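Local structure of glucanase (Klebsiella pneumoniae, 5GY3) at residues V125-P135 against N143-F153; L276-I287 against K299-Q307. The protein probably hydrolyses internal beta-1,4-glucosidic bonds in cellulose, lichenin and cereal beta-glucans, as an endoglucanase of glycoside hydrolase family 8. All coordinates share one frame; numbering follows the deposited sequence.

Contact 1: V125-P135 against N143-F153; sequences VTFAGRQVMLP and NDHLNLNPSYF
A beta-hairpin, strands 124-127 and 130-133 joined by a type I' turn, packs here on strand 145-148 in a family 8 (alpha/alpha)6 barrel, one end of the contact reaching the predicted active site. The strand axes of 125-127 and 145-148 approach to 9.8 Å at 121°, too far apart for sheet pairing, and side chains fill the gap. Leu-146 lies over one face of the Phe-127 ring, its CG 3.6 Å from the centroid and 7° off the normal, a CH-pi contact. CG of Phe-127 stands opposite the backbone N (chi1 -161°), which turns the ring face to Leu-146 CG and CD1; the ring edge meets the carbonyl oxygens of Asn-143 and Asp-144. CD1 of Leu-146 continues to Val-132 CG2 at 3.5 Å and to Leu-134 CD2 at 4.0 Å. Further along, Pro-135 CB touches Tyr-152 CE2 at 3.7 Å, while Pro-135 O lies at the edge of the tyrosine ring. The Tyr-152 side chain also touches Asp-87, the predicted nucleophile. One water takes the N-H of Asn-149 (2.9 Å to its N) and donates to Met-133 O (3.0 Å). The contact is thus mainly apolar: this water satisfies two backbone groups, whereas the buried Asn-147 O, facing the Pro-135 ring, has no polar partner.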
# COMPACT_ATOMS: atom_id res chain seq x y z
N VAL A 125 -13.70 11.58 -2.54
CA VAL A 125 -14.39 12.86 -2.47
C VAL A 125 -13.90 13.75 -3.61
O VAL A 125 -12.86 13.51 -4.21
CB VAL A 125 -14.20 13.56 -1.11
CG1 VAL A 125 -14.74 12.69 0.02
CG2 VAL A 125 -12.74 13.90 -0.89
N THR A 126 -14.71 14.77 -3.90
CA THR A 126 -14.34 15.82 -4.83
C THR A 126 -13.69 16.95 -4.05
O THR A 126 -14.30 17.48 -3.12
CB THR A 126 -15.57 16.35 -5.57
OG1 THR A 126 -16.27 15.25 -6.15
CG2 THR A 126 -15.16 17.33 -6.66
N PHE A 127 -12.47 17.33 -4.42
CA PHE A 127 -11.72 18.34 -3.67
C PHE A 127 -10.64 18.93 -4.56
O PHE A 127 -9.97 18.19 -5.29
CB PHE A 127 -11.08 17.71 -2.42
CG PHE A 127 -10.69 18.70 -1.35
CD1 PHE A 127 -11.63 19.15 -0.43
CD2 PHE A 127 -9.39 19.16 -1.26
CE1 PHE A 127 -11.27 20.05 0.58
CE2 PHE A 127 -9.02 20.05 -0.26
CZ PHE A 127 -9.97 20.50 0.66
N ALA A 128 -10.48 20.26 -4.51
CA ALA A 128 -9.49 20.96 -5.34
C ALA A 128 -9.63 20.59 -6.82
O ALA A 128 -8.65 20.49 -7.57
CB ALA A 128 -8.07 20.70 -4.84
N GLY A 129 -10.87 20.39 -7.26
CA GLY A 129 -11.13 20.11 -8.66
C GLY A 129 -10.81 18.70 -9.12
O GLY A 129 -10.77 18.46 -10.34
N ARG A 130 -10.59 17.76 -8.20
CA ARG A 130 -10.22 16.40 -8.56
C ARG A 130 -10.94 15.41 -7.65
O ARG A 130 -11.44 15.77 -6.58
CB ARG A 130 -8.71 16.20 -8.46
CG ARG A 130 -7.98 16.96 -9.55
CD ARG A 130 -6.58 16.50 -9.73
NE ARG A 130 -5.84 17.35 -10.66
CZ ARG A 130 -5.77 17.15 -11.97
NH1 ARG A 130 -6.41 16.13 -12.53
NH2 ARG A 130 -5.06 17.98 -12.72
N GLN A 131 -10.98 14.15 -8.10
CA GLN A 131 -11.41 13.04 -7.26
C GLN A 131 -10.20 12.55 -6.48
O GLN A 131 -9.15 12.30 -7.08
CB GLN A 131 -11.98 11.89 -8.09
CG GLN A 131 -13.22 12.28 -8.90
CD GLN A 131 -14.36 12.74 -8.02
OE1 GLN A 131 -15.04 11.92 -7.40
NE2 GLN A 131 -14.56 14.06 -7.94
N VAL A 132 -10.34 12.41 -5.16
CA VAL A 132 -9.25 12.00 -4.29
C VAL A 132 -9.76 10.95 -3.31
O VAL A 132 -10.89 11.04 -2.82
CB VAL A 132 -8.61 13.19 -3.54
CG1 VAL A 132 -8.29 14.33 -4.49
CG2 VAL A 132 -9.53 13.72 -2.48
N MET A 133 -8.92 9.96 -3.01
CA MET A 133 -9.22 8.95 -2.01
C MET A 133 -8.61 9.36 -0.67
O MET A 133 -7.40 9.56 -0.56
CB MET A 133 -8.67 7.58 -2.42
CG MET A 133 -8.91 6.51 -1.38
SD MET A 133 -8.29 4.88 -1.86
CE MET A 133 -9.47 4.44 -3.14
N LEU A 134 -9.47 9.51 0.34
CA LEU A 134 -9.04 9.81 1.69
C LEU A 134 -8.31 8.60 2.30
O LEU A 134 -8.59 7.46 1.94
CB LEU A 134 -10.25 10.15 2.56
CG LEU A 134 -11.08 11.37 2.16
CD1 LEU A 134 -12.39 11.39 2.91
CD2 LEU A 134 -10.30 12.63 2.44
N PRO A 135 -7.39 8.84 3.25
CA PRO A 135 -6.74 7.70 3.92
C PRO A 135 -7.69 6.88 4.78
O PRO A 135 -7.37 5.73 5.11
CB PRO A 135 -5.66 8.36 4.79
CG PRO A 135 -5.41 9.70 4.14
CD PRO A 135 -6.75 10.12 3.58
N ASN A 143 -11.29 21.08 7.16
CA ASN A 143 -12.27 21.82 6.37
C ASN A 143 -11.72 22.21 5.00
O ASN A 143 -12.17 21.68 3.98
CB ASN A 143 -12.75 23.03 7.16
CG ASN A 143 -13.23 22.66 8.56
OD1 ASN A 143 -14.00 21.71 8.72
ND2 ASN A 143 -12.77 23.40 9.56
N ASP A 144 -10.74 23.10 4.96
CA ASP A 144 -10.17 23.52 3.70
C ASP A 144 -8.90 22.76 3.34
O ASP A 144 -8.24 23.12 2.37
CB ASP A 144 -9.91 25.03 3.71
CG ASP A 144 -8.83 25.44 4.70
OD1 ASP A 144 -8.56 24.70 5.65
OD2 ASP A 144 -8.26 26.54 4.52
N HIS A 145 -8.56 21.71 4.09
CA HIS A 145 -7.45 20.83 3.77
C HIS A 145 -7.90 19.38 3.89
O HIS A 145 -8.72 19.04 4.75
CB HIS A 145 -6.26 21.02 4.71
CG HIS A 145 -5.57 22.34 4.57
ND1 HIS A 145 -6.08 23.50 5.13
CD2 HIS A 145 -4.43 22.69 3.94
CE1 HIS A 145 -5.26 24.50 4.85
NE2 HIS A 145 -4.26 24.04 4.13
N LEU A 146 -7.32 18.52 3.06
CA LEU A 146 -7.35 17.08 3.27
C LEU A 146 -5.95 16.60 3.59
O LEU A 146 -4.98 17.02 2.95
CB LEU A 146 -7.88 16.34 2.05
CG LEU A 146 -9.23 16.74 1.49
CD1 LEU A 146 -9.56 15.86 0.29
CD2 LEU A 146 -10.28 16.65 2.58
N ASN A 147 -5.84 15.72 4.58
CA ASN A 147 -4.59 15.03 4.85
C ASN A 147 -4.59 13.74 4.05
O ASN A 147 -5.36 12.82 4.34
CB ASN A 147 -4.42 14.78 6.34
CG ASN A 147 -3.94 16.02 7.07
OD1 ASN A 147 -3.37 16.92 6.46
ND2 ASN A 147 -4.18 16.07 8.39
N LEU A 148 -3.73 13.67 3.04
CA LEU A 148 -3.68 12.54 2.13
C LEU A 148 -2.40 11.75 2.36
O LEU A 148 -1.42 12.26 2.91
CB LEU A 148 -3.75 13.01 0.68
CG LEU A 148 -4.93 13.90 0.30
CD1 LEU A 148 -4.80 14.31 -1.16
CD2 LEU A 148 -6.23 13.14 0.55
N ASN A 149 -2.41 10.50 1.93
CA ASN A 149 -1.22 9.66 1.96
C ASN A 149 -1.03 9.12 0.54
O ASN A 149 -1.78 8.22 0.12
CB ASN A 149 -1.37 8.53 2.98
CG ASN A 149 -0.08 7.77 3.19
OD1 ASN A 149 0.64 7.47 2.23
ND2 ASN A 149 0.24 7.48 4.45
N PRO A 150 -0.11 9.69 -0.24
CA PRO A 150 0.00 9.25 -1.64
C PRO A 150 0.42 7.81 -1.79
O PRO A 150 0.21 7.24 -2.87
CB PRO A 150 1.05 10.21 -2.24
CG PRO A 150 1.78 10.79 -1.06
CD PRO A 150 0.71 10.88 0.03
N SER A 151 0.98 7.18 -0.75
CA SER A 151 1.26 5.75 -0.81
C SER A 151 -0.01 4.91 -0.74
O SER A 151 0.07 3.69 -0.90
CB SER A 151 2.22 5.34 0.30
OG SER A 151 1.57 5.09 1.53
N TYR A 152 -1.17 5.53 -0.50
CA TYR A 152 -2.46 4.84 -0.63
C TYR A 152 -3.05 4.96 -2.04
O TYR A 152 -4.14 4.43 -2.29
CB TYR A 152 -3.49 5.38 0.37
CG TYR A 152 -3.21 5.19 1.85
CD1 TYR A 152 -1.93 4.90 2.32
CD2 TYR A 152 -4.23 5.31 2.78
CE1 TYR A 152 -1.68 4.73 3.68
CE2 TYR A 152 -3.99 5.15 4.15
CZ TYR A 152 -2.71 4.86 4.59
OH TYR A 152 -2.45 4.69 5.92
N PHE A 153 -2.36 5.65 -2.96
CA PHE A 153 -2.79 5.69 -4.37
C PHE A 153 -2.27 4.43 -5.05
O PHE A 153 -1.25 4.43 -5.75
CB PHE A 153 -2.26 6.92 -5.10
CG PHE A 153 -2.64 8.27 -4.51
CD1 PHE A 153 -3.52 8.39 -3.45
CD2 PHE A 153 -2.08 9.42 -5.05
CE1 PHE A 153 -3.83 9.66 -2.92
CE2 PHE A 153 -2.38 10.68 -4.54
CZ PHE A 153 -3.26 10.80 -3.47
O HOH W 1 -4.71 9.22 0.63

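Contact 2: L276-I287 against K299-Q307; sequences LTLGEPQEAPQI and KQLVWLAKQ
The indole of Trp-303 carries Ala-284 and Pro-285 on one face, with Gln-282 O near its plane at the edge. Ala-284 CA sits 3.7 Å from the six-membered centroid, 9° off the normal, and Pro-285 CD lies over the face of the five-membered ring, two CH-pi contacts side by side. They belong to a helix-loop packing: the chain leaves helix 268-278 through a Schellman motif at Gly-279 and then runs along helix 293-307. With its CG opposite the backbone N (chi1 -177°), the indole extends toward this loop, which covers one of its faces. At the C-terminal end of helix 268-278, the Leu-276 and Lys-306 side chains pass each other in opposite directions, Leu-276 CD1 3.5 Å from Lys-306 CG, and Leu-276 CB meets Val-302 CG1 at 3.8 Å. Gln-282 crosses Val-302 at about a right angle, with NE2 3.4 Å from Val-302 CG1; that amide nitrogen also bonds to Ala-272 O. Two waters bridge the segments here, one from Gln-282 OE1 to Lys-299 O, the other accepting from Gln-282 N and Lys-306 NZ. At the far end, Lys-299 forms a salt bridge with Asp-291, which probably helps to hold its ammonium in place. The same NZ donates to Gln-286 O at 2.8 Å, with a C=O...N angle of 175°.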
# COMPACT_ATOMS: atom_id res chain seq x y z
N LEU A 276 14.07 -2.41 -7.72
CA LEU A 276 12.95 -2.35 -8.65
C LEU A 276 12.87 -0.99 -9.33
O LEU A 276 12.67 -0.91 -10.55
CB LEU A 276 11.63 -2.67 -7.92
CG LEU A 276 10.35 -2.64 -8.77
CD1 LEU A 276 10.38 -3.72 -9.86
CD2 LEU A 276 9.13 -2.80 -7.89
N THR A 277 13.03 0.09 -8.56
CA THR A 277 12.88 1.43 -9.12
C THR A 277 13.93 1.70 -10.19
O THR A 277 13.63 2.33 -11.21
CB THR A 277 12.97 2.47 -8.01
OG1 THR A 277 11.93 2.22 -7.06
CG2 THR A 277 12.85 3.90 -8.55
N LEU A 278 15.15 1.24 -9.98
CA LEU A 278 16.23 1.49 -10.92
C LEU A 278 16.34 0.41 -11.99
O LEU A 278 17.20 0.53 -12.88
CB LEU A 278 17.56 1.62 -10.17
CG LEU A 278 17.70 2.81 -9.22
CD1 LEU A 278 19.14 3.00 -8.73
CD2 LEU A 278 17.17 4.09 -9.87
N GLY A 279 15.49 -0.61 -11.95
CA GLY A 279 15.59 -1.67 -12.93
C GLY A 279 16.80 -2.55 -12.77
O GLY A 279 17.20 -3.22 -13.73
N GLU A 280 17.41 -2.56 -11.60
CA GLU A 280 18.57 -3.42 -11.39
C GLU A 280 18.12 -4.87 -11.24
O GLU A 280 17.24 -5.15 -10.42
CB GLU A 280 19.36 -3.00 -10.16
CG GLU A 280 20.75 -3.58 -10.13
CD GLU A 280 21.67 -2.85 -9.19
OE1 GLU A 280 22.46 -3.53 -8.49
OE2 GLU A 280 21.61 -1.60 -9.14
N PRO A 281 18.68 -5.80 -12.02
CA PRO A 281 18.28 -7.20 -11.90
C PRO A 281 18.43 -7.72 -10.48
O PRO A 281 19.46 -7.50 -9.83
CB PRO A 281 19.22 -7.92 -12.87
CG PRO A 281 19.64 -6.86 -13.85
CD PRO A 281 19.72 -5.60 -13.05
N GLN A 282 17.40 -8.40 -10.00
CA GLN A 282 17.46 -9.07 -8.70
C GLN A 282 16.77 -10.42 -8.83
O GLN A 282 15.82 -10.58 -9.61
CB GLN A 282 16.82 -8.20 -7.57
CG GLN A 282 15.36 -7.78 -7.80
CD GLN A 282 14.80 -6.84 -6.71
OE1 GLN A 282 14.83 -7.14 -5.52
NE2 GLN A 282 14.26 -5.70 -7.15
N GLU A 283 17.28 -11.39 -8.08
CA GLU A 283 16.71 -12.73 -8.10
C GLU A 283 15.54 -12.83 -7.13
O GLU A 283 15.28 -11.91 -6.34
CB GLU A 283 17.77 -13.77 -7.76
CG GLU A 283 18.55 -14.26 -8.97
CD GLU A 283 19.08 -15.66 -8.77
OE1 GLU A 283 19.89 -16.12 -9.61
OE2 GLU A 283 18.71 -16.32 -7.78
N ALA A 284 14.82 -13.95 -7.20
CA ALA A 284 13.67 -14.18 -6.34
C ALA A 284 14.06 -13.95 -4.88
O ALA A 284 15.19 -14.27 -4.48
CB ALA A 284 13.14 -15.60 -6.53
N PRO A 285 13.17 -13.40 -4.06
CA PRO A 285 13.57 -13.02 -2.70
C PRO A 285 13.78 -14.22 -1.79
O PRO A 285 13.21 -15.30 -2.00
CB PRO A 285 12.39 -12.16 -2.22
CG PRO A 285 11.22 -12.73 -2.95
CD PRO A 285 11.76 -13.07 -4.32
N GLN A 286 14.60 -14.01 -0.78
CA GLN A 286 14.76 -14.93 0.34
C GLN A 286 14.40 -14.19 1.62
O GLN A 286 14.78 -13.03 1.80
CB GLN A 286 16.20 -15.46 0.40
CG GLN A 286 16.59 -16.33 -0.79
CD GLN A 286 18.02 -16.85 -0.71
OE1 GLN A 286 18.80 -16.41 0.13
NE2 GLN A 286 18.35 -17.79 -1.58
N ILE A 287 13.67 -14.85 2.50
CA ILE A 287 13.23 -14.27 3.76
C ILE A 287 14.24 -14.70 4.83
O ILE A 287 14.20 -15.85 5.30
CB ILE A 287 11.80 -14.71 4.12
CG1 ILE A 287 10.82 -14.34 3.00
CG2 ILE A 287 11.35 -14.13 5.43
CD1 ILE A 287 10.96 -12.93 2.51
N LYS A 299 9.87 -7.42 0.12
CA LYS A 299 10.67 -8.28 -0.74
C LYS A 299 9.79 -9.06 -1.71
O LYS A 299 10.10 -9.18 -2.90
CB LYS A 299 11.50 -9.25 0.09
CG LYS A 299 12.73 -8.65 0.75
CD LYS A 299 13.54 -9.76 1.39
CE LYS A 299 14.91 -9.29 1.86
NZ LYS A 299 15.68 -10.44 2.45
N GLN A 300 8.68 -9.59 -1.21
CA GLN A 300 7.84 -10.43 -2.05
C GLN A 300 6.92 -9.60 -2.94
O GLN A 300 6.59 -10.05 -4.05
CB GLN A 300 7.00 -11.36 -1.19
CG GLN A 300 7.83 -12.40 -0.47
CD GLN A 300 6.99 -13.12 0.54
OE1 GLN A 300 6.38 -14.14 0.25
NE2 GLN A 300 6.94 -12.57 1.75
N LEU A 301 6.49 -8.43 -2.48
CA LEU A 301 5.67 -7.56 -3.32
C LEU A 301 6.48 -7.03 -4.50
O LEU A 301 5.95 -6.88 -5.61
CB LEU A 301 5.12 -6.40 -2.50
CG LEU A 301 4.12 -6.76 -1.40
CD1 LEU A 301 3.92 -5.56 -0.49
CD2 LEU A 301 2.80 -7.20 -2.02
N VAL A 302 7.76 -6.74 -4.27
CA VAL A 302 8.64 -6.32 -5.37
C VAL A 302 8.74 -7.43 -6.41
O VAL A 302 8.65 -7.18 -7.62
CB VAL A 302 10.02 -5.90 -4.82
CG1 VAL A 302 11.04 -5.83 -5.93
CG2 VAL A 302 9.90 -4.55 -4.14
N TRP A 303 8.90 -8.67 -5.96
CA TRP A 303 8.97 -9.80 -6.88
C TRP A 303 7.67 -9.95 -7.66
O TRP A 303 7.69 -10.14 -8.88
CB TRP A 303 9.28 -11.08 -6.10
CG TRP A 303 9.43 -12.29 -6.98
CD1 TRP A 303 8.61 -13.38 -7.02
CD2 TRP A 303 10.45 -12.52 -7.96
NE1 TRP A 303 9.07 -14.28 -7.95
CE2 TRP A 303 10.20 -13.77 -8.54
CE3 TRP A 303 11.56 -11.78 -8.40
CZ2 TRP A 303 11.01 -14.31 -9.55
CZ3 TRP A 303 12.37 -12.32 -9.39
CH2 TRP A 303 12.09 -13.57 -9.95
N LEU A 304 6.53 -9.84 -6.97
CA LEU A 304 5.23 -9.90 -7.63
C LEU A 304 5.06 -8.77 -8.64
O LEU A 304 4.54 -8.98 -9.75
CB LEU A 304 4.12 -9.82 -6.59
CG LEU A 304 2.70 -9.98 -7.11
CD1 LEU A 304 2.59 -11.24 -7.98
CD2 LEU A 304 1.76 -10.06 -5.94
N ALA A 305 5.48 -7.56 -8.27
CA ALA A 305 5.42 -6.44 -9.21
C ALA A 305 6.21 -6.74 -10.47
O ALA A 305 5.76 -6.46 -11.59
CB ALA A 305 5.93 -5.17 -8.54
N LYS A 306 7.40 -7.33 -10.32
CA LYS A 306 8.18 -7.73 -11.48
C LYS A 306 7.44 -8.78 -12.30
O LYS A 306 7.36 -8.68 -13.53
CB LYS A 306 9.56 -8.25 -11.05
CG LYS A 306 10.44 -7.17 -10.46
CD LYS A 306 11.60 -7.75 -9.66
CE LYS A 306 12.66 -8.31 -10.58
NZ LYS A 306 13.57 -9.23 -9.85
N GLN A 307 6.88 -9.79 -11.63
CA GLN A 307 6.18 -10.86 -12.35
C GLN A 307 5.00 -10.31 -13.14
O GLN A 307 4.74 -10.76 -14.26
CB GLN A 307 5.70 -11.94 -11.39
CG GLN A 307 6.81 -12.66 -10.62
CD GLN A 307 8.14 -12.67 -11.35
OE1 GLN A 307 9.12 -12.06 -10.89
NE2 GLN A 307 8.21 -13.37 -12.48
O HOH W 2 12.61 -8.92 -3.93
O HOH W 3 15.50 -8.54 -12.22
O HOH W 4 16.05 -11.46 -0.61

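From the N terminus the chain passes through helices 86-103 and 106-123 before contact 1, which closes a short loop of seven residues, none in helix or strand, between the hairpin and strand 145-148. That strand begins an antiparallel sheet with 196-199 and 204-206, so contact 1 joins hairpin to sheet next to helix 86-103. The chain then runs on through several helices to contact 2, where an eleven-residue connection, six of them helical, brings helix 293-307 back against the loop that follows helix 268-278. The loops neither nest nor cross. The centres of contacts 1 and 2 lie about 30 Å apart, on opposite sides of the chain's centre, and the nearest atoms of contacts 1 and 2 are about 10 Å apart.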